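Local atomic coordinates of putative phosphinothricin acetyltransferase YwnH (Bacillus subtilis, PDB entry 1VHS), a protein that probably inactivates the antibiotic and herbicide phosphinothricin by transferring an acetyl group from acetyl-CoA to it, as a member of the GNAT acetyltransferase family. Residues 14-19 with 52-57; 68-73 with 107-112. One frame throughout, in Å; residues are numbered along the deposited sequence.

Contact 1: 14-19 with 52-57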
loop_
_atom_site.group_PDB
_atom_site.type_symbol
_atom_site.label_atom_id
_atom_site.label_comp_id
_atom_site.label_asym_id
_atom_site.label_seq_id
_atom_site.Cartn_x
_atom_site.Cartn_y
_atom_site.Cartn_z
ATOM N N GLU A 14 -14.922 -1.569 6.437
ATOM C CA GLU A 14 -15.364 -0.202 6.711
ATOM C C GLU A 14 -14.207 0.723 7.102
ATOM O O GLU A 14 -14.063 1.823 6.555
ATOM C CB GLU A 14 -16.438 -0.224 7.817
ATOM C CG GLU A 14 -16.623 1.084 8.574
ATOM C CD GLU A 14 -15.607 1.258 9.687
ATOM O OE1 GLU A 14 -15.598 0.430 10.622
ATOM O OE2 GLU A 14 -14.814 2.222 9.629
ATOM N N ALA A 15 -13.381 0.275 8.042
ATOM C CA ALA A 15 -12.243 1.064 8.504
ATOM C C ALA A 15 -11.163 1.186 7.424
ATOM O O ALA A 15 -10.510 2.219 7.308
ATOM C CB ALA A 15 -11.652 0.432 9.754
ATOM N N VAL A 16 -10.980 0.122 6.647
ATOM C CA VAL A 16 -9.978 0.105 5.582
ATOM C C VAL A 16 -10.336 1.144 4.523
ATOM O O VAL A 16 -9.474 1.898 4.069
ATOM C CB VAL A 16 -9.882 -1.306 4.934
ATOM C CG1 VAL A 16 -9.032 -1.261 3.671
ATOM C CG2 VAL A 16 -9.268 -2.289 5.927
ATOM N N VAL A 17 -11.610 1.191 4.141
ATOM C CA VAL A 17 -12.065 2.158 3.148
ATOM C C VAL A 17 -12.005 3.572 3.715
ATOM O O VAL A 17 -11.645 4.519 3.015
ATOM C CB VAL A 17 -13.510 1.853 2.695
ATOM C CG1 VAL A 17 -14.038 2.984 1.818
ATOM C CG2 VAL A 17 -13.534 0.545 1.933
ATOM N N ALA A 18 -12.360 3.714 4.987
ATOM C CA ALA A 18 -12.329 5.016 5.637
ATOM C C ALA A 18 -10.908 5.582 5.611
ATOM O O ALA A 18 -10.708 6.761 5.315
ATOM C CB ALA A 18 -12.824 4.897 7.073
ATOM N N ILE A 19 -9.925 4.739 5.925
ATOM C CA ILE A 19 -8.529 5.166 5.922
ATOM C C ILE A 19 -8.147 5.568 4.499
ATOM O O ILE A 19 -7.493 6.588 4.280
ATOM C CB ILE A 19 -7.597 4.034 6.413
ATOM C CG1 ILE A 19 -7.788 3.842 7.922
ATOM C CG2 ILE A 19 -6.132 4.352 6.064
ATOM C CD1 ILE A 19 -7.005 2.690 8.507
ATOM N N ARG A 52 -1.205 -13.654 -0.560
ATOM C CA ARG A 52 -1.229 -12.225 -0.892
ATOM C C ARG A 52 -2.319 -11.604 -0.024
ATOM O O ARG A 52 -3.411 -11.277 -0.489
ATOM C CB ARG A 52 -1.536 -12.048 -2.378
ATOM C CG ARG A 52 -0.481 -12.702 -3.279
ATOM C CD ARG A 52 0.861 -11.984 -3.173
ATOM N NE ARG A 52 1.904 -12.609 -3.991
ATOM C CZ ARG A 52 2.664 -13.626 -3.598
ATOM N NH1 ARG A 52 3.580 -14.119 -4.422
ATOM N NH2 ARG A 52 2.525 -14.147 -2.384
ATOM N N PRO A 53 -2.019 -11.427 1.263
ATOM C CA PRO A 53 -2.981 -10.864 2.206
ATOM C C PRO A 53 -3.045 -9.372 2.445
ATOM O O PRO A 53 -2.227 -8.585 1.965
ATOM C CB PRO A 53 -2.659 -11.617 3.488
ATOM C CG PRO A 53 -1.162 -11.710 3.427
ATOM C CD PRO A 53 -0.823 -11.936 1.962
ATOM N N LEU A 54 -4.073 -9.013 3.203
ATOM C CA LEU A 54 -4.321 -7.652 3.620
ATOM C C LEU A 54 -4.185 -7.700 5.133
ATOM O O LEU A 54 -4.858 -8.495 5.794
ATOM C CB LEU A 54 -5.742 -7.219 3.248
ATOM C CG LEU A 54 -6.140 -5.830 3.753
ATOM C CD1 LEU A 54 -5.222 -4.786 3.126
ATOM C CD2 LEU A 54 -7.597 -5.545 3.395
ATOM N N TYR A 55 -3.288 -6.885 5.673
ATOM C CA TYR A 55 -3.089 -6.819 7.113
ATOM C C TYR A 55 -3.544 -5.461 7.613
ATOM O O TYR A 55 -3.404 -4.462 6.916
ATOM C CB TYR A 55 -1.615 -6.968 7.483
ATOM C CG TYR A 55 -1.001 -8.296 7.136
ATOM C CD1 TYR A 55 -0.438 -8.517 5.879
ATOM C CD2 TYR A 55 -0.983 -9.339 8.058
ATOM C CE1 TYR A 55 0.130 -9.739 5.552
ATOM C CE2 TYR A 55 -0.417 -10.573 7.737
ATOM C CZ TYR A 55 0.136 -10.765 6.484
ATOM O OH TYR A 55 0.675 -11.986 6.149
ATOM N N VAL A 56 -4.091 -5.422 8.820
ATOM C CA VAL A 56 -4.490 -4.151 9.391
ATOM C C VAL A 56 -3.647 -3.948 10.639
ATOM O O VAL A 56 -3.185 -4.914 11.253
ATOM C CB VAL A 56 -5.997 -4.105 9.755
ATOM C CG1 VAL A 56 -6.837 -4.106 8.484
ATOM C CG2 VAL A 56 -6.369 -5.291 10.630
ATOM N N ALA A 57 -3.416 -2.689 10.980
ATOM C CA ALA A 57 -2.635 -2.341 12.153
ATOM C C ALA A 57 -3.557 -1.627 13.132
ATOM O O ALA A 57 -4.220 -0.644 12.778
ATOM C CB ALA A 57 -1.472 -1.441 11.767
#
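Val16 of helix 13-24 lies over Leu54 and Val56, two residues of strand 54-58 that face the helix while Tyr55 between them is turned to the other side of the sheet. The backbones stay well separated, with 7.9 Å between Val16 CA and Val56 CA, and branched side chains fill the interval.

From Val16 CA the bond to CB leads toward the strand, but CB itself makes no close contact there; the two methyl groups do the work. With chi1 at 170°, CG1 is anti to the backbone N, which leaves CG2 beside that N and directed at the strand. CG2 comes within 4.0 Å of Val56 CG1, the nearest approach between the two segments. Val16 CG2 is also 4.5 Å from Leu54 CD2, a loose contact, and CG1 lies about as far from the same methyl. The valine fork thus straddles the leucine methyl, whereas Val16 and Val56 meet methyl to methyl with their side chains crossing at about a right angle.

Neighbouring groups complete the buried layer: Trp44 of helix 42-46 packs on Val16, and Phe45 of that helix packs on Leu54. Trp67 of the next strand touches Leu54 and gives a weak hydrogen bond from its NE1 to Val16 O.

The pairing joins the first helix of the GNAT fold to one face of its N-terminal antiparallel strands; Tyr88, predicted to bind acetyl-CoA, has its side chain about 7 Å from that of Val16. No hydrogen bond or charge pair links the two segments. Their attraction rests on dispersion and the exclusion of water, and the contact buries only 97 Å², so the helix is probably held in place by the surrounding aromatic residues as well.

Contact 2: 68-73 with 107-112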
loop_
_atom_site.group_PDB
_atom_site.type_symbol
_atom_site.label_atom_id
_atom_site.label_comp_id
_atom_site.label_asym_id
_atom_site.label_seq_id
_atom_site.Cartn_x
_atom_site.Cartn_y
_atom_site.Cartn_z
ATOM N N ILE A 68 -1.792 -2.773 5.262
ATOM C CA ILE A 68 -0.775 -3.175 4.293
ATOM C C ILE A 68 -1.407 -4.230 3.400
ATOM O O ILE A 68 -1.912 -5.245 3.882
ATOM C CB ILE A 68 0.446 -3.817 4.973
ATOM C CG1 ILE A 68 1.016 -2.894 6.047
ATOM C CG2 ILE A 68 1.523 -4.113 3.933
ATOM C CD1 ILE A 68 2.133 -3.550 6.849
ATOM N N SER A 69 -1.373 -3.994 2.097
ATOM C CA SER A 69 -1.964 -4.920 1.147
ATOM C C SER A 69 -0.917 -5.472 0.195
ATOM O O SER A 69 -0.114 -4.712 -0.344
ATOM C CB SER A 69 -3.052 -4.199 0.336
ATOM O OG SER A 69 -3.470 -4.965 -0.784
ATOM N N PHE A 70 -0.908 -6.793 0.015
ATOM C CA PHE A 70 -0.001 -7.417 -0.942
ATOM C C PHE A 70 -0.912 -7.803 -2.102
ATOM O O PHE A 70 -1.965 -8.406 -1.898
ATOM C CB PHE A 70 0.671 -8.665 -0.373
ATOM C CG PHE A 70 1.723 -8.368 0.653
ATOM C CD1 PHE A 70 1.402 -8.315 2.006
ATOM C CD2 PHE A 70 3.030 -8.103 0.262
ATOM C CE1 PHE A 70 2.374 -7.999 2.959
ATOM C CE2 PHE A 70 4.013 -7.784 1.205
ATOM C CZ PHE A 70 3.682 -7.732 2.555
ATOM N N GLU A 71 -0.526 -7.437 -3.315
ATOM C CA GLU A 71 -1.353 -7.745 -4.473
ATOM C C GLU A 71 -0.536 -8.346 -5.594
ATOM O O GLU A 71 0.667 -8.110 -5.691
ATOM C CB GLU A 71 -2.061 -6.475 -4.943
ATOM C CG GLU A 71 -3.090 -5.967 -3.938
ATOM C CD GLU A 71 -3.552 -4.556 -4.224
ATOM O OE1 GLU A 71 -3.896 -4.266 -5.389
ATOM O OE2 GLU A 71 -3.579 -3.740 -3.277
ATOM N N THR A 72 -1.193 -9.145 -6.430
ATOM C CA THR A 72 -0.521 -9.780 -7.555
ATOM C C THR A 72 -0.139 -8.719 -8.571
ATOM O O THR A 72 -0.800 -7.682 -8.675
ATOM C CB THR A 72 -1.439 -10.797 -8.256
ATOM O OG1 THR A 72 -2.590 -10.119 -8.774
ATOM C CG2 THR A 72 -1.885 -11.865 -7.285
ATOM N N PHE A 73 0.932 -8.970 -9.314
ATOM C CA PHE A 73 1.362 -8.027 -10.338
ATOM C C PHE A 73 0.570 -8.335 -11.600
ATOM O O PHE A 73 -0.050 -7.453 -12.193
ATOM C CB PHE A 73 2.858 -8.176 -10.622
ATOM C CG PHE A 73 3.328 -7.370 -11.798
ATOM C CD1 PHE A 73 3.304 -5.982 -11.761
ATOM C CD2 PHE A 73 3.764 -8.004 -12.958
ATOM C CE1 PHE A 73 3.709 -5.231 -12.868
ATOM C CE2 PHE A 73 4.171 -7.267 -14.068
ATOM C CZ PHE A 73 4.143 -5.877 -14.023
ATOM N N LEU A 107 8.212 -5.898 4.894
ATOM C CA LEU A 107 9.435 -6.545 4.431
ATOM C C LEU A 107 9.797 -7.813 5.199
ATOM O O LEU A 107 10.431 -8.714 4.652
ATOM C CB LEU A 107 10.602 -5.548 4.465
ATOM C CG LEU A 107 10.542 -4.447 3.393
ATOM C CD1 LEU A 107 11.580 -3.364 3.684
ATOM C CD2 LEU A 107 10.778 -5.063 2.024
ATOM N N ARG A 108 9.404 -7.886 6.464
ATOM C CA ARG A 108 9.667 -9.077 7.259
ATOM C C ARG A 108 8.740 -10.179 6.755
ATOM O O ARG A 108 9.134 -11.337 6.609
ATOM C CB ARG A 108 9.378 -8.805 8.742
ATOM C CG ARG A 108 9.414 -10.053 9.622
ATOM C CD ARG A 108 9.092 -9.734 11.085
ATOM N NE ARG A 108 7.710 -9.297 11.289
ATOM C CZ ARG A 108 6.648 -10.097 11.246
ATOM N NH1 ARG A 108 5.434 -9.601 11.447
ATOM N NH2 ARG A 108 6.792 -11.393 11.007
ATOM N N ILE A 109 7.504 -9.793 6.474
ATOM C CA ILE A 109 6.484 -10.721 6.012
ATOM C C ILE A 109 6.658 -11.235 4.585
ATOM O O ILE A 109 6.535 -12.431 4.335
ATOM C CB ILE A 109 5.090 -10.069 6.147
ATOM C CG1 ILE A 109 4.725 -9.950 7.630
ATOM C CG2 ILE A 109 4.047 -10.858 5.366
ATOM C CD1 ILE A 109 3.400 -9.235 7.882
ATOM N N ALA A 110 6.961 -10.332 3.657
ATOM C CA ALA A 110 7.098 -10.676 2.239
ATOM C C ALA A 110 7.822 -11.979 1.884
ATOM O O ALA A 110 7.300 -12.785 1.119
ATOM C CB ALA A 110 7.729 -9.502 1.485
ATOM N N PRO A 111 9.033 -12.198 2.421
ATOM C CA PRO A 111 9.776 -13.425 2.120
ATOM C C PRO A 111 9.007 -14.695 2.466
ATOM O O PRO A 111 9.092 -15.697 1.756
ATOM C CB PRO A 111 11.045 -13.274 2.956
ATOM C CG PRO A 111 11.245 -11.801 2.986
ATOM C CD PRO A 111 9.842 -11.300 3.261
ATOM N N ASN A 112 8.254 -14.652 3.559
ATOM C CA ASN A 112 7.483 -15.816 3.972
ATOM C C ASN A 112 6.259 -16.033 3.096
ATOM O O ASN A 112 5.618 -17.080 3.168
ATOM C CB ASN A 112 7.070 -15.690 5.440
ATOM C CG ASN A 112 8.256 -15.763 6.385
ATOM O OD1 ASN A 112 8.963 -14.776 6.596
ATOM N ND2 ASN A 112 8.488 -16.942 6.948
#
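A small, apolar, buried contact sets the ring of Phe70, on strand 64-72, against Ile109 and Ala110, near the C-terminal end of helix 98-109, whose N-terminal turn carries residues predicted to bind acetyl-CoA. The outer part of the ring spans the two residues. Phe70 CE1 is 4.1 Å from Ile109 CG2, and across the ring Phe70 CE2 is equally 4.1 Å from Ala110 CB. Both methyls approach the ring at a slant, and the Phe70 and Ile109 side chains cross obliquely. Ile109 offers its branch methyl because CG2 is anti to the backbone N; its CG1 lies against one face of the Arg108 guanidinium, toward the rim.

The flanking residues of the strand point away from this helix. Ser69 OG donates a 2.8 Å hydrogen bond to Glu71 OE2, meeting it on the anti side of the carboxylate, and the pair is held further by His48 NE2 on the serine and Trp44 NE1 on the glutamate. Ser69 and Glu71 thus lie on the face of the strand away from Phe70. Around Phe70, Tyr55 of strand 54-58, Ala106 of helix 98-109, and Leu113 and Ile115 leading into strand 117-123 complete the packing.

Following the chain, contact 1 closes first: helix 13-24 is brought onto strand 54-58 after a loop of 32 residues that includes helix 42-46. Contact 2 opens only after that, running from strand 64-72 through strand 82-89 to the 107-112 segment, so the two are in series; they neither nest nor cross. They meet through adjacent antiparallel strands, where probable hydrogen bonds join Tyr55 N to Ile68 O (2.8 Å) and Pro53 O to Phe70 N (3.0 Å). Side chains alternate along this pair, and contact 1 and contact 2 therefore pack helices 13-24 and 98-109 against opposite faces of one sheet.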